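Pvc2 (PDB 6J0B) probably forms the contractile sheath around the inner tube of an extracellular, bacteriophage-like injection system that would drive the tube outward on contraction. Local coordinates at residues L18-F32 and R73-V86. Numbering follows the deposited sequence.
Sequences LALSVSNSATAVPVF and RAYFANGGGYCYLV
Leu18 lays both methyls of its branch over one face of the Arg73 guanidinium, CD2 lying 3.8 Å above the plane and offset toward its rim; the extended arginine also makes cation-pi contacts with Phe62 and Trp165. Two residues on, Leu20 rests on the last turn of helix 67-77: its CD1 reaches CB of Phe76 at 3.8 Å, while CD2 rests on CA and CB of Ala77. The chain then skirts the turn after the helix, where Gly79 takes a positive phi and Ser23 packs against its carbonyl. Gly81 CA makes a CA-H...O contact with Ser23 O, 3.3 Å.

Val29 sends CG1 to the edge of the Tyr84 ring and CG2 toward the phenol end of Tyr82, whose hydroxyl is hydrogen-bonded to Asp100. Pro30 then sets its CG 3.6 Å from CZ of Tyr75, and the Tyr75 hydroxyl donates to Gly81 O from well above that carbonyl's plane. From here the pairing is parallel beta: Tyr84 N donates to Pro30 O (3.2 Å, 172° at the hydrogen), Phe32 N returns a bond to Tyr84 O (3.0 Å), and Val86 N to Phe32 O is weak. Strand 31-34 is thereby joined to 83-87 within the mixed sheet of this phage-tail-sheath family protein, mostly parallel, with helix 67-77 leading into strand 83-87; strand 103-106 flanks 31-34 on its other side.

Val31 meets Tyr84 CB and Val86 on one face of the sheet. On the other, a chi1 of -72° sets Phe32 CG beside the backbone N and lets the ring lie with its CZ edge toward the face of Tyr75, a T-shaped pair with planes at 70° and centroids 5.0 Å apart, as Cys83 SG approaches the same phenyl obliquely.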
ATOM      1  N   LEU A  18      51.326   4.882  31.205  1.00 50.27           N
ATOM      2  CA  LEU A  18      50.838   5.186  29.872  1.00 50.27           C
ATOM      3  C   LEU A  18      51.039   3.977  28.973  1.00 50.27           C
ATOM      4  O   LEU A  18      52.087   3.328  29.024  1.00 50.27           O
ATOM      5  CB  LEU A  18      51.564   6.405  29.309  1.00 50.27           C
ATOM      6  CG  LEU A  18      51.117   6.906  27.941  1.00 50.27           C
ATOM      7  CD1 LEU A  18      50.685   8.351  28.033  1.00 50.27           C
ATOM      8  CD2 LEU A  18      52.248   6.751  26.955  1.00 50.27           C
ATOM      9  N   ALA A  19      50.035   3.674  28.163  1.00 46.57           N
ATOM     10  CA  ALA A  19      50.087   2.540  27.256  1.00 46.57           C
ATOM     11  C   ALA A  19      49.766   3.011  25.848  1.00 46.57           C
ATOM     12  O   ALA A  19      48.803   3.754  25.638  1.00 46.57           O
ATOM     13  CB  ALA A  19      49.119   1.448  27.699  1.00 46.57           C
ATOM     14  N   LEU A  20      50.583   2.585  24.891  1.00 49.92           N
ATOM     15  CA  LEU A  20      50.440   2.964  23.496  1.00 49.92           C
ATOM     16  C   LEU A  20      50.108   1.729  22.674  1.00 49.92           C
ATOM     17  O   LEU A  20      50.623   0.639  22.940  1.00 49.92           O
ATOM     18  CB  LEU A  20      51.719   3.623  22.976  1.00 49.92           C
ATOM     19  CG  LEU A  20      52.105   4.912  23.702  1.00 49.92           C
ATOM     20  CD1 LEU A  20      53.575   5.218  23.540  1.00 49.92           C
ATOM     21  CD2 LEU A  20      51.275   6.070  23.195  1.00 49.92           C
ATOM     22  N   SER A  21      49.245   1.904  21.681  1.00 52.30           N
ATOM     23  CA  SER A  21      48.806   0.796  20.848  1.00 52.30           C
ATOM     24  C   SER A  21      49.908   0.390  19.879  1.00 52.30           C
ATOM     25  O   SER A  21      50.693   1.225  19.425  1.00 52.30           O
ATOM     26  CB  SER A  21      47.541   1.183  20.085  1.00 52.30           C
ATOM     27  OG  SER A  21      47.068   0.109  19.295  1.00 52.30           O
ATOM     28  N   VAL A  22      49.962  -0.899  19.561  1.00 54.66           N
ATOM     29  CA  VAL A  22      51.038  -1.451  18.747  1.00 54.66           C
ATOM     30  C   VAL A  22      50.680  -1.350  17.274  1.00 54.66           C
ATOM     31  O   VAL A  22      49.506  -1.409  16.890  1.00 54.66           O
ATOM     32  CB  VAL A  22      51.336  -2.909  19.143  1.00 54.66           C
ATOM     33  CG1 VAL A  22      51.986  -2.951  20.493  1.00 54.66           C
ATOM     34  CG2 VAL A  22      50.065  -3.734  19.157  1.00 54.66           C
ATOM     35  N   SER A  23      51.707  -1.192  16.443  1.00 56.42           N
ATOM     36  CA  SER A  23      51.563  -1.159  14.998  1.00 56.42           C
ATOM     37  C   SER A  23      52.643  -2.028  14.378  1.00 56.42           C
ATOM     38  O   SER A  23      53.754  -2.128  14.899  1.00 56.42           O
ATOM     39  CB  SER A  23      51.672   0.265  14.451  1.00 56.42           C
ATOM     40  OG  SER A  23      50.884   1.166  15.206  1.00 56.42           O
ATOM     41  N   ASN A  24      52.306  -2.662  13.260  1.00 57.75           N
ATOM     42  CA  ASN A  24      53.250  -3.473  12.503  1.00 57.75           C
ATOM     43  C   ASN A  24      53.546  -2.768  11.188  1.00 57.75           C
ATOM     44  O   ASN A  24      52.632  -2.519  10.396  1.00 57.75           O
ATOM     45  CB  ASN A  24      52.698  -4.875  12.256  1.00 57.75           C
ATOM     46  CG  ASN A  24      52.583  -5.688  13.528  1.00 57.75           C
ATOM     47  OD1 ASN A  24      53.441  -5.610  14.406  1.00 57.75           O
ATOM     48  ND2 ASN A  24      51.517  -6.470  13.636  1.00 57.75           N
ATOM     49  N   SER A  25      54.814  -2.444  10.964  1.00 55.02           N
ATOM     50  CA  SER A  25      55.251  -1.739   9.767  1.00 55.02           C
ATOM     51  C   SER A  25      56.258  -2.610   9.035  1.00 55.02           C
ATOM     52  O   SER A  25      57.300  -2.963   9.597  1.00 55.02           O
ATOM     53  CB  SER A  25      55.870  -0.386  10.117  1.00 55.02           C
ATOM     54  OG  SER A  25      55.027   0.349  10.984  1.00 55.02           O
ATOM     55  N   ALA A  26      55.949  -2.952   7.788  1.00 52.75           N
ATOM     56  CA  ALA A  26      56.841  -3.806   7.017  1.00 52.75           C
ATOM     57  C   ALA A  26      57.995  -3.031   6.401  1.00 52.75           C
ATOM     58  O   ALA A  26      59.053  -3.610   6.139  1.00 52.75           O
ATOM     59  CB  ALA A  26      56.055  -4.527   5.921  1.00 52.75           C
ATOM     60  N   THR A  27      57.824  -1.729   6.179  1.00 51.38           N
ATOM     61  CA  THR A  27      58.750  -0.975   5.348  1.00 51.38           C
ATOM     62  C   THR A  27      59.731  -0.110   6.128  1.00 51.38           C
ATOM     63  O   THR A  27      60.765   0.270   5.570  1.00 51.38           O
ATOM     64  CB  THR A  27      57.974  -0.079   4.376  1.00 51.38           C
ATOM     65  OG1 THR A  27      57.180   0.854   5.117  1.00 51.38           O
ATOM     66  CG2 THR A  27      57.060  -0.916   3.504  1.00 51.38           C
ATOM     67  N   ALA A  28      59.450   0.212   7.389  1.00 49.08           N
ATOM     68  CA  ALA A  28      60.263   1.160   8.145  1.00 49.08           C
ATOM     69  C   ALA A  28      60.652   0.550   9.483  1.00 49.08           C
ATOM     70  O   ALA A  28      59.820   0.453  10.389  1.00 49.08           O
ATOM     71  CB  ALA A  28      59.515   2.476   8.350  1.00 49.08           C
ATOM     72  N   VAL A  29      61.911   0.143   9.606  1.00 48.22           N
ATOM     73  CA  VAL A  29      62.453  -0.364  10.863  1.00 48.22           C
ATOM     74  C   VAL A  29      63.614   0.536  11.269  1.00 48.22           C
ATOM     75  O   VAL A  29      64.725   0.377  10.749  1.00 48.22           O
ATOM     76  CB  VAL A  29      62.906  -1.828  10.739  1.00 48.22           C
ATOM     77  CG1 VAL A  29      63.363  -2.354  12.084  1.00 48.22           C
ATOM     78  CG2 VAL A  29      61.790  -2.695  10.185  1.00 48.22           C
ATOM     79  N   PRO A  30      63.411   1.489  12.170  1.00 47.85           N
ATOM     80  CA  PRO A  30      64.488   2.420  12.512  1.00 47.85           C
ATOM     81  C   PRO A  30      65.493   1.817  13.475  1.00 47.85           C
ATOM     82  O   PRO A  30      65.241   0.814  14.143  1.00 47.85           O
ATOM     83  CB  PRO A  30      63.746   3.591  13.156  1.00 47.85           C
ATOM     84  CG  PRO A  30      62.544   2.977  13.727  1.00 47.85           C
ATOM     85  CD  PRO A  30      62.137   1.888  12.783  1.00 47.85           C
ATOM     86  N   VAL A  31      66.658   2.453  13.533  1.00 50.50           N
ATOM     87  CA  VAL A  31      67.690   2.145  14.511  1.00 50.50           C
ATOM     88  C   VAL A  31      68.011   3.445  15.228  1.00 50.50           C
ATOM     89  O   VAL A  31      68.494   4.402  14.609  1.00 50.50           O
ATOM     90  CB  VAL A  31      68.944   1.534  13.875  1.00 50.50           C
ATOM     91  CG1 VAL A  31      70.119   1.599  14.824  1.00 50.50           C
ATOM     92  CG2 VAL A  31      68.680   0.105  13.547  1.00 50.50           C
ATOM     93  N   PHE A  32      67.720   3.494  16.519  1.00 52.72           N
ATOM     94  CA  PHE A  32      67.917   4.706  17.295  1.00 52.72           C
ATOM     95  C   PHE A  32      69.343   4.734  17.820  1.00 52.72           C
ATOM     96  O   PHE A  32      69.756   3.833  18.555  1.00 52.72           O
ATOM     97  CB  PHE A  32      66.909   4.774  18.438  1.00 52.72           C
ATOM     98  CG  PHE A  32      65.508   5.075  17.993  1.00 52.72           C
ATOM     99  CD1 PHE A  32      64.691   4.073  17.499  1.00 52.72           C
ATOM    100  CD2 PHE A  32      65.008   6.362  18.071  1.00 52.72           C
ATOM    101  CE1 PHE A  32      63.411   4.349  17.086  1.00 52.72           C
ATOM    102  CE2 PHE A  32      63.723   6.642  17.662  1.00 52.72           C
ATOM    103  CZ  PHE A  32      62.925   5.633  17.168  1.00 52.72           C
ATOM    104  N   ARG A  73      59.170   7.536  23.136  1.00 54.52           N
ATOM    105  CA  ARG A  73      57.739   7.690  23.388  1.00 54.52           C
ATOM    106  C   ARG A  73      57.062   8.482  22.278  1.00 54.52           C
ATOM    107  O   ARG A  73      55.937   8.163  21.876  1.00 54.52           O
ATOM    108  CB  ARG A  73      57.511   8.361  24.742  1.00 54.52           C
ATOM    109  CG  ARG A  73      56.048   8.622  25.064  1.00 54.52           C
ATOM    110  CD  ARG A  73      55.845   9.130  26.470  1.00 54.52           C
ATOM    111  NE  ARG A  73      54.574   9.832  26.595  1.00 54.52           N
ATOM    112  CZ  ARG A  73      54.089  10.298  27.739  1.00 54.52           C
ATOM    113  NH1 ARG A  73      54.765  10.131  28.865  1.00 54.52           N
ATOM    114  NH2 ARG A  73      52.926  10.931  27.757  1.00 54.52           N
ATOM    115  N   ALA A  74      57.744   9.498  21.747  1.00 50.39           N
ATOM    116  CA  ALA A  74      57.211  10.234  20.606  1.00 50.39           C
ATOM    117  C   ALA A  74      57.212   9.388  19.342  1.00 50.39           C
ATOM    118  O   ALA A  74      56.412   9.631  18.434  1.00 50.39           O
ATOM    119  CB  ALA A  74      58.015  11.513  20.388  1.00 50.39           C
ATOM    120  N   TYR A  75      58.096   8.392  19.269  1.00 46.53           N
ATOM    121  CA  TYR A  75      58.128   7.502  18.115  1.00 46.53           C
ATOM    122  C   TYR A  75      56.950   6.538  18.122  1.00 46.53           C
ATOM    123  O   TYR A  75      56.336   6.297  17.080  1.00 46.53           O
ATOM    124  CB  TYR A  75      59.450   6.739  18.093  1.00 46.53           C
ATOM    125  CG  TYR A  75      59.453   5.537  17.187  1.00 46.53           C
ATOM    126  CD1 TYR A  75      59.441   5.685  15.811  1.00 46.53           C
ATOM    127  CD2 TYR A  75      59.483   4.252  17.707  1.00 46.53           C
ATOM    128  CE1 TYR A  75      59.446   4.591  14.981  1.00 46.53           C
ATOM    129  CE2 TYR A  75      59.488   3.154  16.884  1.00 46.53           C
ATOM    130  CZ  TYR A  75      59.472   3.330  15.525  1.00 46.53           C
ATOM    131  OH  TYR A  75      59.471   2.237  14.700  1.00 46.53           O
ATOM    132  N   PHE A  76      56.625   5.972  19.283  1.00 46.60           N
ATOM    133  CA  PHE A  76      55.532   5.012  19.366  1.00 46.60           C
ATOM    134  C   PHE A  76      54.165   5.672  19.394  1.00 46.60           C
ATOM    135  O   PHE A  76      53.174   5.024  19.047  1.00 46.60           O
ATOM    136  CB  PHE A  76      55.697   4.127  20.600  1.00 46.60           C
ATOM    137  CG  PHE A  76      56.732   3.059  20.441  1.00 46.60           C
ATOM    138  CD1 PHE A  76      56.554   2.045  19.520  1.00 46.60           C
ATOM    139  CD2 PHE A  76      57.877   3.062  21.215  1.00 46.60           C
ATOM    140  CE1 PHE A  76      57.500   1.059  19.370  1.00 46.60           C
ATOM    141  CE2 PHE A  76      58.826   2.074  21.067  1.00 46.60           C
ATOM    142  CZ  PHE A  76      58.636   1.075  20.143  1.00 46.60           C
ATOM    143  N   ALA A  77      54.087   6.940  19.801  1.00 45.78           N
ATOM    144  CA  ALA A  77      52.806   7.637  19.788  1.00 45.78           C
ATOM    145  C   ALA A  77      52.377   7.991  18.373  1.00 45.78           C
ATOM    146  O   ALA A  77      51.178   8.108  18.103  1.00 45.78           O
ATOM    147  CB  ALA A  77      52.884   8.895  20.648  1.00 45.78           C
ATOM    148  N   ASN A  78      53.332   8.157  17.459  1.00 45.52           N
ATOM    149  CA  ASN A  78      53.004   8.494  16.082  1.00 45.52           C
ATOM    150  C   ASN A  78      52.717   7.272  15.227  1.00 45.52           C
ATOM    151  O   ASN A  78      52.205   7.420  14.115  1.00 45.52           O
ATOM    152  CB  ASN A  78      54.133   9.305  15.458  1.00 45.52           C
ATOM    153  CG  ASN A  78      54.240  10.689  16.045  1.00 45.52           C
ATOM    154  OD1 ASN A  78      53.235  11.334  16.326  1.00 45.52           O
ATOM    155  ND2 ASN A  78      55.458  11.152  16.241  1.00 45.52           N
ATOM    156  N   GLY A  79      53.027   6.076  15.711  1.00 44.70           N
ATOM    157  CA  GLY A  79      52.647   4.879  14.995  1.00 44.70           C
ATOM    158  C   GLY A  79      53.809   4.046  14.505  1.00 44.70           C
ATOM    159  O   GLY A  79      53.711   3.387  13.469  1.00 44.70           O
ATOM    160  N   GLY A  80      54.914   4.058  15.240  1.00 45.84           N
ATOM    161  CA  GLY A  80      56.067   3.292  14.831  1.00 45.84           C
ATOM    162  C   GLY A  80      55.976   1.836  15.251  1.00 45.84           C
ATOM    163  O   GLY A  80      55.393   1.489  16.276  1.00 45.84           O
ATOM    164  N   GLY A  81      56.571   0.974  14.433  1.00 48.57           N
ATOM    165  CA  GLY A  81      56.640  -0.441  14.726  1.00 48.57           C
ATOM    166  C   GLY A  81      57.819  -0.764  15.615  1.00 48.57           C
ATOM    167  O   GLY A  81      58.276   0.056  16.413  1.00 48.57           O
ATOM    168  N   TYR A  82      58.329  -1.982  15.467  1.00 51.03           N
ATOM    169  CA  TYR A  82      59.462  -2.403  16.275  1.00 51.03           C
ATOM    170  C   TYR A  82      60.747  -1.757  15.775  1.00 51.03           C
ATOM    171  O   TYR A  82      60.932  -1.552  14.574  1.00 51.03           O
ATOM    172  CB  TYR A  82      59.590  -3.926  16.282  1.00 51.03           C
ATOM    173  CG  TYR A  82      59.955  -4.568  14.965  1.00 51.03           C
ATOM    174  CD1 TYR A  82      61.267  -4.938  14.691  1.00 51.03           C
ATOM    175  CD2 TYR A  82      58.985  -4.843  14.013  1.00 51.03           C
ATOM    176  CE1 TYR A  82      61.603  -5.536  13.497  1.00 51.03           C
ATOM    177  CE2 TYR A  82      59.313  -5.441  12.814  1.00 51.03           C
ATOM    178  CZ  TYR A  82      60.623  -5.786  12.564  1.00 51.03           C
ATOM    179  OH  TYR A  82      60.953  -6.384  11.372  1.00 51.03           O
ATOM    180  N   CYS A  83      61.636  -1.434  16.708  1.00 52.10           N
ATOM    181  CA  CYS A  83      62.873  -0.741  16.391  1.00 52.10           C
ATOM    182  C   CYS A  83      64.022  -1.382  17.152  1.00 52.10           C
ATOM    183  O   CYS A  83      63.817  -2.177  18.070  1.00 52.10           O
ATOM    184  CB  CYS A  83      62.787   0.746  16.739  1.00 52.10           C
ATOM    185  SG  CYS A  83      62.617   1.084  18.499  1.00 52.10           S
ATOM    186  N   TYR A  84      65.238  -1.025  16.759  1.00 54.25           N
ATOM    187  CA  TYR A  84      66.446  -1.486  17.421  1.00 54.25           C
ATOM    188  C   TYR A  84      67.108  -0.326  18.148  1.00 54.25           C
ATOM    189  O   TYR A  84      66.938   0.837  17.780  1.00 54.25           O
ATOM    190  CB  TYR A  84      67.429  -2.100  16.422  1.00 54.25           C
ATOM    191  CG  TYR A  84      66.945  -3.379  15.786  1.00 54.25           C
ATOM    192  CD1 TYR A  84      66.189  -3.356  14.623  1.00 54.25           C
ATOM    193  CD2 TYR A  84      67.250  -4.610  16.345  1.00 54.25           C
ATOM    194  CE1 TYR A  84      65.745  -4.524  14.040  1.00 54.25           C
ATOM    195  CE2 TYR A  84      66.812  -5.781  15.769  1.00 54.25           C
ATOM    196  CZ  TYR A  84      66.061  -5.731  14.618  1.00 54.25           C
ATOM    197  OH  TYR A  84      65.622  -6.897  14.040  1.00 54.25           O
ATOM    198  N   LEU A  85      67.866  -0.654  19.189  1.00 61.21           N
ATOM    199  CA  LEU A  85      68.592   0.328  19.987  1.00 61.21           C
ATOM    200  C   LEU A  85      70.066  -0.048  19.966  1.00 61.21           C
ATOM    201  O   LEU A  85      70.479  -0.985  20.654  1.00 61.21           O
ATOM    202  CB  LEU A  85      68.067   0.374  21.420  1.00 61.21           C
ATOM    203  CG  LEU A  85      66.987   1.382  21.808  1.00 61.21           C
ATOM    204  CD1 LEU A  85      65.673   1.092  21.123  1.00 61.21           C
ATOM    205  CD2 LEU A  85      66.809   1.381  23.312  1.00 61.21           C
ATOM    206  N   VAL A  86      70.857   0.677  19.183  1.00 65.65           N
ATOM    207  CA  VAL A  86      72.287   0.430  19.051  1.00 65.65           C
ATOM    208  C   VAL A  86      73.025   1.640  19.600  1.00 65.65           C
ATOM    209  O   VAL A  86      72.654   2.780  19.303  1.00 65.65           O
ATOM    210  CB  VAL A  86      72.683   0.164  17.586  1.00 65.65           C
ATOM    211  CG1 VAL A  86      74.138  -0.243  17.485  1.00 65.65           C
ATOM    212  CG2 VAL A  86      71.806  -0.909  16.988  1.00 65.65           C
TER